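Diaminopropionate ammonia-lyase (Escherichia coli, PDB 4D9I) catalyses the pyridoxal phosphate-dependent alpha,beta-elimination of both L- and D-2,3-diaminopropionate to pyruvate and ammonia, working as a homodimer. Local coordinates at residues F15-T20 with L302-T307; F24-A29 with L241-D246. One frame throughout, in Å; residues are numbered along the deposited sequence.

Contact 1 of 2, residues F15-T20 with L302-T307; sequences FFNGET and LRNCAT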
loop_
_atom_site.group_PDB
_atom_site.type_symbol
_atom_site.label_atom_id
_atom_site.label_comp_id
_atom_site.label_asym_id
_atom_site.label_seq_id
_atom_site.Cartn_x
_atom_site.Cartn_y
_atom_site.Cartn_z
ATOM N N PHE B 15 8.129 7.275 -37.241
ATOM C CA PHE B 15 8.534 8.607 -37.637
ATOM C C PHE B 15 9.859 9.031 -37.021
ATOM O O PHE B 15 10.386 10.093 -37.341
ATOM C CB PHE B 15 7.360 9.581 -37.416
ATOM C CG PHE B 15 6.205 9.279 -38.338
ATOM C CD1 PHE B 15 5.201 8.389 -37.956
ATOM C CD2 PHE B 15 6.189 9.782 -39.634
ATOM C CE1 PHE B 15 4.176 8.053 -38.836
ATOM C CE2 PHE B 15 5.163 9.456 -40.521
ATOM C CZ PHE B 15 4.156 8.588 -40.113
ATOM N N PHE B 16 10.415 8.150 -36.188
ATOM C CA PHE B 16 11.695 8.368 -35.516
ATOM C C PHE B 16 12.784 8.760 -36.513
ATOM O O PHE B 16 12.961 8.092 -37.524
ATOM C CB PHE B 16 12.099 7.094 -34.751
ATOM C CG PHE B 16 13.447 7.175 -34.086
ATOM C CD1 PHE B 16 14.618 6.944 -34.812
ATOM C CD2 PHE B 16 13.545 7.457 -32.730
ATOM C CE1 PHE B 16 15.854 7.023 -34.199
ATOM C CE2 PHE B 16 14.782 7.530 -32.112
ATOM C CZ PHE B 16 15.935 7.319 -32.847
ATOM N N ASN B 17 13.493 9.850 -36.229
ATOM C CA ASN B 17 14.658 10.233 -37.029
ATOM C C ASN B 17 15.879 10.622 -36.199
ATOM O O ASN B 17 16.958 10.870 -36.748
ATOM C CB ASN B 17 14.311 11.304 -38.081
ATOM C CG ASN B 17 13.882 12.633 -37.473
ATOM O OD1 ASN B 17 13.848 12.810 -36.260
ATOM N ND2 ASN B 17 13.545 13.578 -38.333
ATOM N N GLY B 18 15.696 10.658 -34.881
ATOM C CA GLY B 18 16.772 10.972 -33.949
ATOM C C GLY B 18 17.315 12.390 -34.039
ATOM O O GLY B 18 18.432 12.644 -33.591
ATOM N N GLU B 19 16.544 13.301 -34.639
ATOM C CA GLU B 19 16.885 14.730 -34.655
ATOM C C GLU B 19 16.630 15.281 -33.257
ATOM O O GLU B 19 15.491 15.337 -32.803
ATOM C CB GLU B 19 16.082 15.499 -35.738
ATOM C CG GLU B 19 16.066 17.034 -35.604
ATOM C CD GLU B 19 15.546 17.773 -36.843
ATOM O OE1 GLU B 19 14.913 18.846 -36.696
ATOM O OE2 GLU B 19 15.776 17.296 -37.975
ATOM N N THR B 20 17.701 15.641 -32.555
ATOM C CA THR B 20 17.578 16.245 -31.226
ATOM C C THR B 20 17.172 17.728 -31.368
ATOM O O THR B 20 17.080 18.260 -32.492
ATOM C CB THR B 20 18.886 16.111 -30.421
ATOM O OG1 THR B 20 19.905 16.886 -31.048
ATOM C CG2 THR B 20 19.355 14.670 -30.369
ATOM N N LEU B 302 8.876 14.296 -29.666
ATOM C CA LEU B 302 8.404 12.918 -29.540
ATOM C C LEU B 302 8.386 12.195 -30.892
ATOM O O LEU B 302 8.841 11.056 -30.996
ATOM C CB LEU B 302 7.021 12.875 -28.893
ATOM C CG LEU B 302 6.893 13.571 -27.534
ATOM C CD1 LEU B 302 5.476 13.441 -26.982
ATOM C CD2 LEU B 302 7.904 13.009 -26.536
ATOM N N ARG B 303 7.854 12.862 -31.915
ATOM C CA ARG B 303 7.826 12.316 -33.264
ATOM C C ARG B 303 9.250 11.977 -33.724
ATOM O O ARG B 303 9.484 10.922 -34.318
ATOM C CB ARG B 303 7.183 13.337 -34.217
ATOM C CG ARG B 303 6.990 12.867 -35.645
ATOM C CD ARG B 303 6.980 14.078 -36.580
ATOM N NE ARG B 303 7.715 13.761 -37.799
ATOM C CZ ARG B 303 7.165 13.334 -38.929
ATOM N NH1 ARG B 303 5.853 13.201 -39.030
ATOM N NH2 ARG B 303 7.933 13.058 -39.968
ATOM N N ASN B 304 10.189 12.880 -33.442
ATOM C CA ASN B 304 11.597 12.682 -33.775
ATOM C C ASN B 304 12.311 11.600 -32.985
ATOM O O ASN B 304 13.065 10.814 -33.554
ATOM C CB ASN B 304 12.367 13.986 -33.616
ATOM C CG ASN B 304 12.060 14.978 -34.715
ATOM O OD1 ASN B 304 11.229 14.730 -35.586
ATOM N ND2 ASN B 304 12.729 16.120 -34.670
ATOM N N CYS B 305 12.061 11.556 -31.682
ATOM C CA CYS B 305 12.958 10.872 -30.762
ATOM C C CYS B 305 12.346 9.754 -29.906
ATOM O O CYS B 305 13.087 8.940 -29.336
ATOM C CB CYS B 305 13.644 11.900 -29.861
ATOM S SG CYS B 305 14.943 12.822 -30.693
ATOM N N ALA B 306 11.019 9.716 -29.787
ATOM C CA ALA B 306 10.358 8.657 -29.003
ATOM C C ALA B 306 10.476 7.298 -29.690
ATOM O O ALA B 306 10.337 7.195 -30.902
ATOM C CB ALA B 306 8.898 8.996 -28.767
ATOM N N THR B 307 10.713 6.244 -28.919
ATOM C CA THR B 307 10.877 4.929 -29.528
ATOM C C THR B 307 9.511 4.307 -29.790
ATOM O O THR B 307 9.260 3.778 -30.872
ATOM C CB THR B 307 11.738 3.987 -28.658
ATOM O OG1 THR B 307 12.872 4.710 -28.152
ATOM C CG2 THR B 307 12.216 2.778 -29.489
HETATM O O HOH W 1 9.980 12.805 -37.089
#

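Contact 2 of 2, residues F24-A29 with L241-D246; sequences FSQSQA and LGYLVD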
loop_
_atom_site.group_PDB
_atom_site.type_symbol
_atom_site.label_atom_id
_atom_site.label_comp_id
_atom_site.label_asym_id
_atom_site.label_seq_id
_atom_site.Cartn_x
_atom_site.Cartn_y
_atom_site.Cartn_z
ATOM N N PHE B 24 15.571 22.338 -26.310
ATOM C CA PHE B 24 15.317 21.549 -25.094
ATOM C C PHE B 24 16.477 20.588 -24.820
ATOM O O PHE B 24 16.351 19.389 -25.055
ATOM C CB PHE B 24 13.958 20.794 -25.171
ATOM C CG PHE B 24 12.781 21.689 -25.504
ATOM C CD1 PHE B 24 12.341 22.667 -24.602
ATOM C CD2 PHE B 24 12.141 21.587 -26.736
ATOM C CE1 PHE B 24 11.283 23.510 -24.918
ATOM C CE2 PHE B 24 11.087 22.441 -27.071
ATOM C CZ PHE B 24 10.654 23.407 -26.155
ATOM N N SER B 25 17.586 21.120 -24.304
ATOM C CA SER B 25 18.828 20.357 -24.112
ATOM C C SER B 25 19.471 20.559 -22.737
ATOM O O SER B 25 18.899 21.193 -21.867
ATOM C CB SER B 25 19.838 20.713 -25.208
ATOM O OG SER B 25 20.379 22.006 -24.995
ATOM N N GLN B 26 20.675 20.026 -22.557
ATOM C CA GLN B 26 21.406 20.160 -21.292
ATOM C C GLN B 26 21.625 21.595 -20.769
ATOM O O GLN B 26 21.485 21.845 -19.570
ATOM C CB GLN B 26 22.751 19.458 -21.402
ATOM C CG GLN B 26 22.669 17.990 -21.038
ATOM C CD GLN B 26 23.961 17.257 -21.309
ATOM O OE1 GLN B 26 24.288 16.944 -22.456
ATOM N NE2 GLN B 26 24.694 16.960 -20.250
ATOM N N SER B 27 21.982 22.523 -21.659
ATOM C CA SER B 27 22.340 23.876 -21.225
ATOM C C SER B 27 21.157 24.679 -20.676
ATOM O O SER B 27 21.296 25.340 -19.650
ATOM C CB SER B 27 23.094 24.644 -22.323
ATOM O OG SER B 27 22.443 24.525 -23.576
ATOM N N GLN B 28 19.998 24.604 -21.335
ATOM C CA GLN B 28 18.783 25.291 -20.845
ATOM C C GLN B 28 18.301 24.684 -19.544
ATOM O O GLN B 28 17.886 25.406 -18.626
ATOM C CB GLN B 28 17.648 25.279 -21.874
ATOM C CG GLN B 28 17.957 26.056 -23.144
ATOM C CD GLN B 28 18.491 25.160 -24.241
ATOM O OE1 GLN B 28 18.793 23.974 -24.009
ATOM N NE2 GLN B 28 18.588 25.706 -25.450
ATOM N N ALA B 29 18.365 23.356 -19.458
ATOM C CA ALA B 29 18.054 22.667 -18.212
ATOM C C ALA B 29 19.000 23.099 -17.086
ATOM O O ALA B 29 18.549 23.375 -15.987
ATOM C CB ALA B 29 18.093 21.164 -18.405
ATOM N N LEU B 241 12.342 14.268 -22.437
ATOM C CA LEU B 241 12.986 13.413 -23.444
ATOM C C LEU B 241 14.014 14.234 -24.216
ATOM O O LEU B 241 15.077 13.728 -24.602
ATOM C CB LEU B 241 11.965 12.722 -24.372
ATOM C CG LEU B 241 12.555 11.750 -25.411
ATOM C CD1 LEU B 241 13.184 10.496 -24.792
ATOM C CD2 LEU B 241 11.558 11.359 -26.494
ATOM N N GLY B 242 13.724 15.517 -24.399
ATOM C CA GLY B 242 14.670 16.402 -25.090
ATOM C C GLY B 242 15.993 16.456 -24.345
ATOM O O GLY B 242 17.056 16.291 -24.951
ATOM N N TYR B 243 15.916 16.648 -23.024
ATOM C CA TYR B 243 17.112 16.688 -22.174
ATOM C C TYR B 243 17.838 15.341 -22.185
ATOM O O TYR B 243 19.040 15.300 -22.408
ATOM C CB TYR B 243 16.787 17.078 -20.732
ATOM C CG TYR B 243 17.991 16.988 -19.791
ATOM C CD1 TYR B 243 18.310 15.805 -19.117
ATOM C CD2 TYR B 243 18.830 18.080 -19.606
ATOM C CE1 TYR B 243 19.421 15.727 -18.279
ATOM C CE2 TYR B 243 19.931 18.010 -18.762
ATOM C CZ TYR B 243 20.219 16.834 -18.102
ATOM O OH TYR B 243 21.322 16.807 -17.274
ATOM N N LEU B 244 17.099 14.260 -21.926
ATOM C CA LEU B 244 17.681 12.921 -21.781
ATOM C C LEU B 244 18.396 12.464 -23.053
ATOM O O LEU B 244 19.489 11.882 -23.004
ATOM C CB LEU B 244 16.597 11.906 -21.417
ATOM C CG LEU B 244 16.014 11.978 -20.003
ATOM C CD1 LEU B 244 14.900 10.961 -19.804
ATOM C CD2 LEU B 244 17.098 11.802 -18.943
ATOM N N VAL B 245 17.762 12.753 -24.180
ATOM C CA VAL B 245 18.223 12.312 -25.482
ATOM C C VAL B 245 19.431 13.161 -25.885
ATOM O O VAL B 245 20.299 12.698 -26.616
ATOM C CB VAL B 245 17.021 12.332 -26.456
ATOM C CG1 VAL B 245 17.251 13.148 -27.706
ATOM C CG2 VAL B 245 16.463 10.937 -26.682
ATOM N N ASP B 246 19.514 14.377 -25.341
ATOM C CA ASP B 246 20.731 15.178 -25.467
ATOM C C ASP B 246 21.894 14.572 -24.677
ATOM O O ASP B 246 23.028 14.579 -25.153
ATOM C CB ASP B 246 20.495 16.641 -25.048
ATOM C CG ASP B 246 21.656 17.555 -25.423
ATOM O OD1 ASP B 246 22.110 17.527 -26.589
ATOM O OD2 ASP B 246 22.116 18.317 -24.547
#

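Contact 1 of 2, residues F15-T20 with L302-T307
Two consecutive backbone amides of the 15-20 loop converge on one carbonyl at the end of helix 296-305. Asn17 N reaches Asn304 O at 2.9 Å on a lone pair in the carbonyl plane, and Gly18 N meets the same oxygen at 3.0 Å from above that plane. In return Asn304 ND2 makes a weak 3.4 Å bond to Glu19 O. Within the loop, Glu19 N donates to Asn17 OD1 with an N-H...O angle of 167°, an Asx turn. A water bridges Phe15 O and Asn304 OD1, donating to both, and weakly accepts from Arg303 NE. Phe15 CB sits over the centre of the Arg303 guanidinium, while CD2 lies 3.5 Å from Arg303 NH1 with the two planes 48° apart. With a serine in place of Arg303, Phe15 would probably lose the guanidinium against its CB and ring, and the water its NE partner. Phe16, its CG anti to the backbone N (chi1 176°), lays one ring face over Asn304 O and presents its edge to Cys305 O. Around this junction, Cys305 packs on Val245 of helix 235-248, Ala306 rests against strand 254-260, and Thr307 pairs through its backbone with Asn13, just beyond strand 8-12.

Contact 2 of 2, residues F24-A29 with L241-D246
The ring of Tyr243 has Ser25 O at its edge, near the ring plane, while Ala29 CB and Gln26 CG approach obliquely. The methyl of Ala29 comes to 3.4 Å from Tyr243 CD2, and Gln26 CG lies 3.6 Å from Tyr243 CE2. Tyr243 CG stands anti to its own nitrogen (chi1 174°), which swings the ring along the first turn of helix 26-36; Ala210 and Val214 of helix 208-220 also touch the Tyr243 side chain. The carboxylate of Asp246 takes the amide of Gln26: N to OD2 is 3.0 Å with a nearly straight N-H approach of 169°, on the anti side and 33° out of the carboxylate plane. The same OD2 packs 3.4 Å from Ser25 CB. Phe24 O lies 3.0 Å from Gly242 C, and a side chain at Gly242 would point into that carbonyl. Ser25 is the N-cap residue, but its OG turns to Gln28 OE1 at 2.7 Å, and Ser25 N donates to that oxygen as well. This last bond is half of a capping box, while Asp246, a tertiary acceptor for the Gln26 amide, ties the start of helix 26-36 to helix 235-248 of the fold type II core.

Contact 1 and contact 2 lie on the same side of the chain's centre, their own centres about 14 Å apart, and they meet directly. Thr20 CG2 packs 3.7 Å from Val245 CG1, and Cys305 SG is 3.8 Å from that same methyl. Leu241 CD2 adds a second junction, 3.7 Å from Ala306 N. Helix 235-248 is thus shared: it carries one half of contact 2 and also touches both segments of contact 1. Along the chain contact 2 is nested within the loop closed by contact 1. Both contacts lie away from Lys77, which carries the pyridoxal phosphate and probably acts as proton acceptor for the D-isomer, and from Asp120, probably the acceptor for the L-isomer.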